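Local coordinates for putative thioesterase (Syntrophus aciditrophicus SB, PDB 3HDU), which probably hydrolyses thioesters, as a hotdog-fold member of the thioesterase superfamily whose own substrate is not established, at residues I70-Q83 with K94-L106. Sequence-based numbering, arbitrary orientation.
Sequences IDMTAGLAAFMGFQ and KLAMIGRLSTMSL
The Phe79 ring lies between two side chains: Ile98 CD1 sits over one face, 4.0 Å from the centroid of the Phe79 ring, a CH-pi contact, and Gln83 CG covers the rim of the opposite face. At its edge, CE1 meets the carbonyl oxygen of Lys94, near the ring plane, with Met80 CE also at the edge, in plane; CD1 is approached obliquely by Met97 CE. With CG anti to the backbone N (chi1 169°), Phe79 swings its ring out toward Lys94, Met97 and Ile98. The selenomethionine Met97 bends at chi2 and chi3 and comes up between both phenylalanines, a Met-aromatic contact with each; its CE also lies 3.6 Å from Gln83 N. Leu101 splits its methyls: CD1 fits against Phe79 CB and the helix backbone at Gly75 O, while CD2 touches Phe82 CE2 at 3.4 Å and Ala78 CB. Farther along, where strand 101-110 runs beside helix 58-85, Thr103 OG1 donates to the syn lone pair of Asp71 OD1 at 2.7 Å, and Tyr154 packs on Thr103 while its OH is hydrogen-bonded to Asp71 O. Beyond it Leu106 CD1 reaches Ile70 CG2, and Leu106 and Ser105 carry the sheet into the second subunit. An alanine in place of Asp71 is likely to leave the Thr103 hydroxyl without its acceptor and a gap between helix and strand. The long central helix of the hotdog fold thus packs through Phe79 and Phe82 on Met97, Ile98 and Leu101, while near Asp71 a buried hydrogen bond from Thr103 joins further apolar packing.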
ATOM      1  N   ILE A  70       2.389 -11.198 -15.741  1.00 72.21           N
ATOM      2  CA  ILE A  70       3.053 -10.058 -15.080  1.00 72.09           C
ATOM      3  C   ILE A  70       4.248 -10.541 -14.233  1.00 72.91           C
ATOM      4  O   ILE A  70       5.328  -9.948 -14.297  1.00 73.43           O
ATOM      5  CB  ILE A  70       2.038  -9.210 -14.232  1.00 71.68           C
ATOM      6  CG1 ILE A  70       1.116  -8.423 -15.174  1.00 71.51           C
ATOM      7  CG2 ILE A  70       2.752  -8.242 -13.286  1.00 70.95           C
ATOM      8  CD1 ILE A  70      -0.014  -7.671 -14.488  1.00 71.41           C
ATOM      9  N   ASP A  71       4.040 -11.622 -13.475  1.00 73.42           N
ATOM     10  CA  ASP A  71       5.081 -12.229 -12.641  1.00 73.75           C
ATOM     11  C   ASP A  71       6.256 -12.760 -13.473  1.00 74.23           C
ATOM     12  O   ASP A  71       7.413 -12.624 -13.062  1.00 74.61           O
ATOM     13  CB  ASP A  71       4.495 -13.365 -11.782  1.00 73.77           C
ATOM     14  CG  ASP A  71       5.471 -13.879 -10.722  1.00 74.05           C
ATOM     15  OD1 ASP A  71       6.198 -13.067 -10.118  1.00 74.12           O
ATOM     16  OD2 ASP A  71       5.496 -15.101 -10.476  1.00 74.52           O
HETATM   17  N   MSE A  72       5.949 -13.376 -14.619  1.00 74.52           N
HETATM   18  CA  MSE A  72       6.969 -13.894 -15.543  1.00 74.89           C
HETATM   19  C   MSE A  72       7.758 -12.768 -16.208  1.00 74.03           C
HETATM   20  O   MSE A  72       8.984 -12.863 -16.316  1.00 73.93           O
HETATM   21  CB  MSE A  72       6.343 -14.792 -16.620  1.00 76.30           C
HETATM   22  CG  MSE A  72       5.816 -16.126 -16.101  1.00 77.45           C
HETATM   23 SE   MSE A  72       7.210 -17.305 -15.440  0.75 79.47          SE
HETATM   24  CE  MSE A  72       8.246 -17.506 -17.055  1.00 79.05           C
ATOM     25  N   THR A  73       7.050 -11.728 -16.666  1.00 72.74           N
ATOM     26  CA  THR A  73       7.668 -10.544 -17.278  1.00 71.92           C
ATOM     27  C   THR A  73       8.593  -9.862 -16.268  1.00 71.86           C
ATOM     28  O   THR A  73       9.729  -9.511 -16.605  1.00 71.51           O
ATOM     29  CB  THR A  73       6.609  -9.531 -17.805  1.00 71.50           C
ATOM     30  OG1 THR A  73       5.747 -10.179 -18.744  1.00 70.87           O
ATOM     31  CG2 THR A  73       7.265  -8.331 -18.484  1.00 71.14           C
ATOM     32  N   ALA A  74       8.098  -9.702 -15.037  1.00 71.61           N
ATOM     33  CA  ALA A  74       8.876  -9.113 -13.932  1.00 71.85           C
ATOM     34  C   ALA A  74      10.125  -9.947 -13.600  1.00 71.61           C
ATOM     35  O   ALA A  74      11.195  -9.391 -13.344  1.00 71.84           O
ATOM     36  CB  ALA A  74       8.004  -8.945 -12.690  1.00 71.02           C
ATOM     37  N   GLY A  75       9.977 -11.270 -13.615  1.00 71.47           N
ATOM     38  CA  GLY A  75      11.086 -12.198 -13.367  1.00 71.31           C
ATOM     39  C   GLY A  75      12.220 -12.079 -14.373  1.00 70.89           C
ATOM     40  O   GLY A  75      13.392 -12.128 -13.991  1.00 71.38           O
ATOM     41  N   LEU A  76      11.864 -11.920 -15.649  1.00 70.57           N
ATOM     42  CA  LEU A  76      12.832 -11.703 -16.728  1.00 70.14           C
ATOM     43  C   LEU A  76      13.502 -10.331 -16.592  1.00 70.47           C
ATOM     44  O   LEU A  76      14.707 -10.223 -16.802  1.00 71.01           O
ATOM     45  CB  LEU A  76      12.157 -11.834 -18.100  1.00 70.07           C
ATOM     46  CG  LEU A  76      13.004 -11.677 -19.371  1.00 69.82           C
ATOM     47  CD1 LEU A  76      14.200 -12.604 -19.357  1.00 69.61           C
ATOM     48  CD2 LEU A  76      12.149 -11.925 -20.600  1.00 69.74           C
ATOM     49  N   ALA A  77      12.723  -9.292 -16.264  1.00 70.29           N
ATOM     50  CA  ALA A  77      13.263  -7.937 -16.041  1.00 70.02           C
ATOM     51  C   ALA A  77      14.219  -7.908 -14.841  1.00 70.12           C
ATOM     52  O   ALA A  77      15.244  -7.219 -14.884  1.00 69.89           O
ATOM     53  CB  ALA A  77      12.144  -6.918 -15.854  1.00 69.96           C
ATOM     54  N   ALA A  78      13.869  -8.655 -13.782  1.00 70.16           N
ATOM     55  CA  ALA A  78      14.714  -8.822 -12.585  1.00 70.04           C
ATOM     56  C   ALA A  78      16.068  -9.434 -12.967  1.00 69.97           C
ATOM     57  O   ALA A  78      17.109  -8.907 -12.575  1.00 70.35           O
ATOM     58  CB  ALA A  78      14.014  -9.694 -11.535  1.00 69.86           C
ATOM     59  N   PHE A  79      16.031 -10.519 -13.747  1.00 69.70           N
ATOM     60  CA  PHE A  79      17.233 -11.197 -14.275  1.00 69.63           C
ATOM     61  C   PHE A  79      18.172 -10.251 -15.039  1.00 69.82           C
ATOM     62  O   PHE A  79      19.388 -10.279 -14.824  1.00 69.77           O
ATOM     63  CB  PHE A  79      16.832 -12.384 -15.180  1.00 69.59           C
ATOM     64  CG  PHE A  79      17.972 -12.971 -15.974  1.00 69.48           C
ATOM     65  CD1 PHE A  79      18.848 -13.881 -15.385  1.00 69.33           C
ATOM     66  CD2 PHE A  79      18.169 -12.610 -17.317  1.00 69.25           C
ATOM     67  CE1 PHE A  79      19.913 -14.424 -16.120  1.00 69.40           C
ATOM     68  CE2 PHE A  79      19.233 -13.145 -18.061  1.00 69.27           C
ATOM     69  CZ  PHE A  79      20.107 -14.058 -17.461  1.00 69.37           C
HETATM   70  N   MSE A  80      17.598  -9.441 -15.935  1.00 69.99           N
HETATM   71  CA  MSE A  80      18.369  -8.477 -16.748  1.00 69.82           C
HETATM   72  C   MSE A  80      19.027  -7.374 -15.919  1.00 70.47           C
HETATM   73  O   MSE A  80      20.085  -6.867 -16.304  1.00 71.07           O
HETATM   74  CB  MSE A  80      17.508  -7.856 -17.859  1.00 68.69           C
HETATM   75  CG  MSE A  80      17.019  -8.855 -18.889  1.00 67.97           C
HETATM   76 SE   MSE A  80      18.442  -9.680 -19.898  0.75 66.23          SE
HETATM   77  CE  MSE A  80      17.445 -11.164 -20.568  1.00 68.13           C
ATOM     78  N   GLY A  81      18.399  -7.011 -14.801  1.00 71.12           N
ATOM     79  CA  GLY A  81      18.949  -6.041 -13.867  1.00 71.45           C
ATOM     80  C   GLY A  81      20.123  -6.633 -13.105  1.00 71.69           C
ATOM     81  O   GLY A  81      21.194  -6.029 -13.069  1.00 71.98           O
ATOM     82  N   PHE A  82      19.925  -7.818 -12.518  1.00 71.93           N
ATOM     83  CA  PHE A  82      20.975  -8.495 -11.735  1.00 72.20           C
ATOM     84  C   PHE A  82      22.210  -8.913 -12.544  1.00 72.44           C
ATOM     85  O   PHE A  82      23.331  -8.773 -12.052  1.00 72.79           O
ATOM     86  CB  PHE A  82      20.435  -9.724 -10.981  1.00 72.11           C
ATOM     87  CG  PHE A  82      19.523  -9.398  -9.826  1.00 71.97           C
ATOM     88  CD1 PHE A  82      19.998  -8.673  -8.732  1.00 71.96           C
ATOM     89  CD2 PHE A  82      18.208  -9.884  -9.786  1.00 72.04           C
ATOM     90  CE1 PHE A  82      19.163  -8.384  -7.634  1.00 72.15           C
ATOM     91  CE2 PHE A  82      17.363  -9.609  -8.694  1.00 72.01           C
ATOM     92  CZ  PHE A  82      17.845  -8.858  -7.611  1.00 72.01           C
ATOM     93  N   GLN A  83      22.009  -9.428 -13.760  1.00 72.89           N
ATOM     94  CA  GLN A  83      23.133  -9.860 -14.621  1.00 73.25           C
ATOM     95  C   GLN A  83      24.035  -8.691 -15.058  1.00 73.76           C
ATOM     96  O   GLN A  83      25.233  -8.892 -15.267  1.00 73.86           O
ATOM     97  CB  GLN A  83      22.647 -10.706 -15.815  1.00 73.10           C
ATOM     98  CG  GLN A  83      21.858  -9.966 -16.907  1.00 73.10           C
ATOM     99  CD  GLN A  83      22.707  -9.202 -17.927  1.00 72.85           C
ATOM    100  OE1 GLN A  83      22.322  -8.119 -18.364  1.00 72.93           O
ATOM    101  NE2 GLN A  83      23.860  -9.755 -18.299  1.00 72.70           N
ATOM    102  N   LYS A  94      25.952 -16.265 -14.758  1.00 73.84           N
ATOM    103  CA  LYS A  94      24.794 -15.389 -15.015  1.00 73.70           C
ATOM    104  C   LYS A  94      23.536 -16.228 -15.224  1.00 73.33           C
ATOM    105  O   LYS A  94      22.507 -15.947 -14.623  1.00 73.26           O
ATOM    106  CB  LYS A  94      25.028 -14.494 -16.238  1.00 73.95           C
ATOM    107  CG  LYS A  94      26.120 -13.450 -16.059  1.00 74.15           C
ATOM    108  CD  LYS A  94      26.432 -12.762 -17.381  1.00 74.36           C
ATOM    109  CE  LYS A  94      27.432 -11.636 -17.209  1.00 74.44           C
ATOM    110  NZ  LYS A  94      27.900 -11.091 -18.513  1.00 74.61           N
ATOM    111  N   LEU A  95      23.636 -17.250 -16.073  1.00 73.17           N
ATOM    112  CA  LEU A  95      22.527 -18.192 -16.319  1.00 73.26           C
ATOM    113  C   LEU A  95      22.138 -18.991 -15.062  1.00 72.72           C
ATOM    114  O   LEU A  95      20.957 -19.237 -14.846  1.00 72.88           O
ATOM    115  CB  LEU A  95      22.824 -19.145 -17.500  1.00 73.47           C
ATOM    116  CG  LEU A  95      22.562 -18.625 -18.925  1.00 73.77           C
ATOM    117  CD1 LEU A  95      23.106 -17.216 -19.192  1.00 73.89           C
ATOM    118  CD2 LEU A  95      23.104 -19.627 -19.953  1.00 73.55           C
ATOM    119  N   ALA A  96      23.126 -19.387 -14.252  1.00 72.10           N
ATOM    120  CA  ALA A  96      22.880 -20.116 -12.988  1.00 71.57           C
ATOM    121  C   ALA A  96      22.104 -19.279 -11.956  1.00 71.12           C
ATOM    122  O   ALA A  96      21.309 -19.829 -11.187  1.00 71.23           O
ATOM    123  CB  ALA A  96      24.190 -20.608 -12.382  1.00 71.43           C
HETATM  124  N   MSE A  97      22.349 -17.963 -11.954  1.00 70.44           N
HETATM  125  CA  MSE A  97      21.673 -17.006 -11.060  1.00 69.72           C
HETATM  126  C   MSE A  97      20.152 -16.936 -11.254  1.00 69.95           C
HETATM  127  O   MSE A  97      19.436 -16.690 -10.277  1.00 70.06           O
HETATM  128  CB  MSE A  97      22.317 -15.601 -11.190  1.00 69.18           C
HETATM  129  CG  MSE A  97      21.614 -14.437 -10.476  1.00 68.89           C
HETATM  130 SE   MSE A  97      20.158 -13.625 -11.525  0.75 68.42          SE
HETATM  131  CE  MSE A  97      21.255 -12.822 -12.956  1.00 68.64           C
ATOM    132  N   ILE A  98      19.667 -17.149 -12.485  1.00 69.99           N
ATOM    133  CA  ILE A  98      18.218 -17.070 -12.789  1.00 70.13           C
ATOM    134  C   ILE A  98      17.345 -18.059 -11.984  1.00 70.35           C
ATOM    135  O   ILE A  98      16.175 -17.775 -11.729  1.00 71.33           O
ATOM    136  CB  ILE A  98      17.921 -17.188 -14.323  1.00 70.04           C
ATOM    137  CG1 ILE A  98      16.586 -16.513 -14.677  1.00 70.01           C
ATOM    138  CG2 ILE A  98      17.975 -18.644 -14.794  1.00 69.66           C
ATOM    139  CD1 ILE A  98      16.310 -16.439 -16.172  1.00 70.01           C
ATOM    140  N   GLY A  99      17.922 -19.194 -11.593  1.00 70.40           N
ATOM    141  CA  GLY A  99      17.250 -20.179 -10.743  1.00 70.55           C
ATOM    142  C   GLY A  99      17.051 -19.765  -9.294  1.00 70.77           C
ATOM    143  O   GLY A  99      16.254 -20.392  -8.595  1.00 70.68           O
ATOM    144  N   ARG A 100      17.784 -18.746  -8.834  1.00 71.13           N
ATOM    145  CA  ARG A 100      17.644 -18.208  -7.473  1.00 71.72           C
ATOM    146  C   ARG A 100      16.621 -17.058  -7.369  1.00 71.81           C
ATOM    147  O   ARG A 100      16.269 -16.662  -6.252  1.00 71.96           O
ATOM    148  CB  ARG A 100      19.013 -17.793  -6.911  1.00 71.92           C
ATOM    149  CG  ARG A 100      19.978 -18.976  -6.794  1.00 72.18           C
ATOM    150  CD  ARG A 100      21.230 -18.656  -5.979  1.00 72.57           C
ATOM    151  NE  ARG A 100      22.043 -17.594  -6.573  1.00 73.08           N
ATOM    152  N   LEU A 101      16.142 -16.536  -8.509  1.00 71.80           N
ATOM    153  CA  LEU A 101      15.125 -15.465  -8.518  1.00 71.70           C
ATOM    154  C   LEU A 101      13.775 -15.990  -8.012  1.00 71.63           C
ATOM    155  O   LEU A 101      13.264 -16.991  -8.522  1.00 71.92           O
ATOM    156  CB  LEU A 101      14.953 -14.841  -9.917  1.00 71.46           C
ATOM    157  CG  LEU A 101      16.085 -13.932 -10.409  1.00 71.43           C
ATOM    158  CD1 LEU A 101      15.914 -13.590 -11.876  1.00 71.06           C
ATOM    159  CD2 LEU A 101      16.158 -12.657  -9.574  1.00 71.30           C
ATOM    160  N   SER A 102      13.228 -15.317  -6.999  1.00 71.51           N
ATOM    161  CA  SER A 102      11.942 -15.676  -6.386  1.00 71.18           C
ATOM    162  C   SER A 102      11.129 -14.414  -6.129  1.00 70.96           C
ATOM    163  O   SER A 102      11.691 -13.394  -5.729  1.00 71.24           O
ATOM    164  CB  SER A 102      12.178 -16.422  -5.071  1.00 70.91           C
ATOM    165  OG  SER A 102      10.962 -16.905  -4.537  1.00 70.89           O
ATOM    166  N   THR A 103       9.817 -14.488  -6.368  1.00 70.83           N
ATOM    167  CA  THR A 103       8.911 -13.355  -6.153  1.00 70.55           C
ATOM    168  C   THR A 103       8.736 -13.133  -4.647  1.00 70.24           C
ATOM    169  O   THR A 103       8.471 -14.087  -3.921  1.00 70.01           O
ATOM    170  CB  THR A 103       7.489 -13.598  -6.769  1.00 70.55           C
ATOM    171  OG1 THR A 103       7.598 -14.129  -8.092  1.00 70.77           O
ATOM    172  CG2 THR A 103       6.686 -12.304  -6.815  1.00 70.53           C
HETATM  173  N   MSE A 104       8.923 -11.892  -4.199  1.00 70.02           N
HETATM  174  CA  MSE A 104       8.704 -11.496  -2.802  1.00 70.15           C
HETATM  175  C   MSE A 104       7.308 -10.881  -2.624  1.00 70.84           C
HETATM  176  O   MSE A 104       6.611 -11.202  -1.655  1.00 69.90           O
HETATM  177  CB  MSE A 104       9.764 -10.497  -2.334  1.00 69.84           C
HETATM  178  CG  MSE A 104       9.561 -10.024  -0.899  1.00 69.58           C
HETATM  179 SE   MSE A 104      11.046  -9.056  -0.201  0.75 68.91          SE
HETATM  180  CE  MSE A 104      10.405  -8.820   1.643  1.00 69.63           C
ATOM    181  N   SER A 105       6.936  -9.986  -3.547  1.00 71.52           N
ATOM    182  CA  SER A 105       5.661  -9.271  -3.512  1.00 72.06           C
ATOM    183  C   SER A 105       5.120  -9.060  -4.925  1.00 72.28           C
ATOM    184  O   SER A 105       5.865  -8.610  -5.792  1.00 72.42           O
ATOM    185  CB  SER A 105       5.864  -7.913  -2.838  1.00 72.51           C
ATOM    186  OG  SER A 105       4.636  -7.213  -2.699  1.00 72.81           O
ATOM    187  N   LEU A 106       3.845  -9.400  -5.140  1.00 72.41           N
ATOM    188  CA  LEU A 106       3.154  -9.243  -6.430  1.00 72.55           C
ATOM    189  C   LEU A 106       1.872  -8.433  -6.206  1.00 72.86           C
ATOM    190  O   LEU A 106       0.941  -8.917  -5.551  1.00 73.24           O
ATOM    191  CB  LEU A 106       2.803 -10.610  -7.023  1.00 72.34           C
ATOM    192  CG  LEU A 106       1.967 -10.658  -8.310  1.00 72.43           C
ATOM    193  CD1 LEU A 106       2.673  -9.935  -9.452  1.00 72.68           C
ATOM    194  CD2 LEU A 106       1.688 -12.091  -8.700  1.00 72.58           C
TER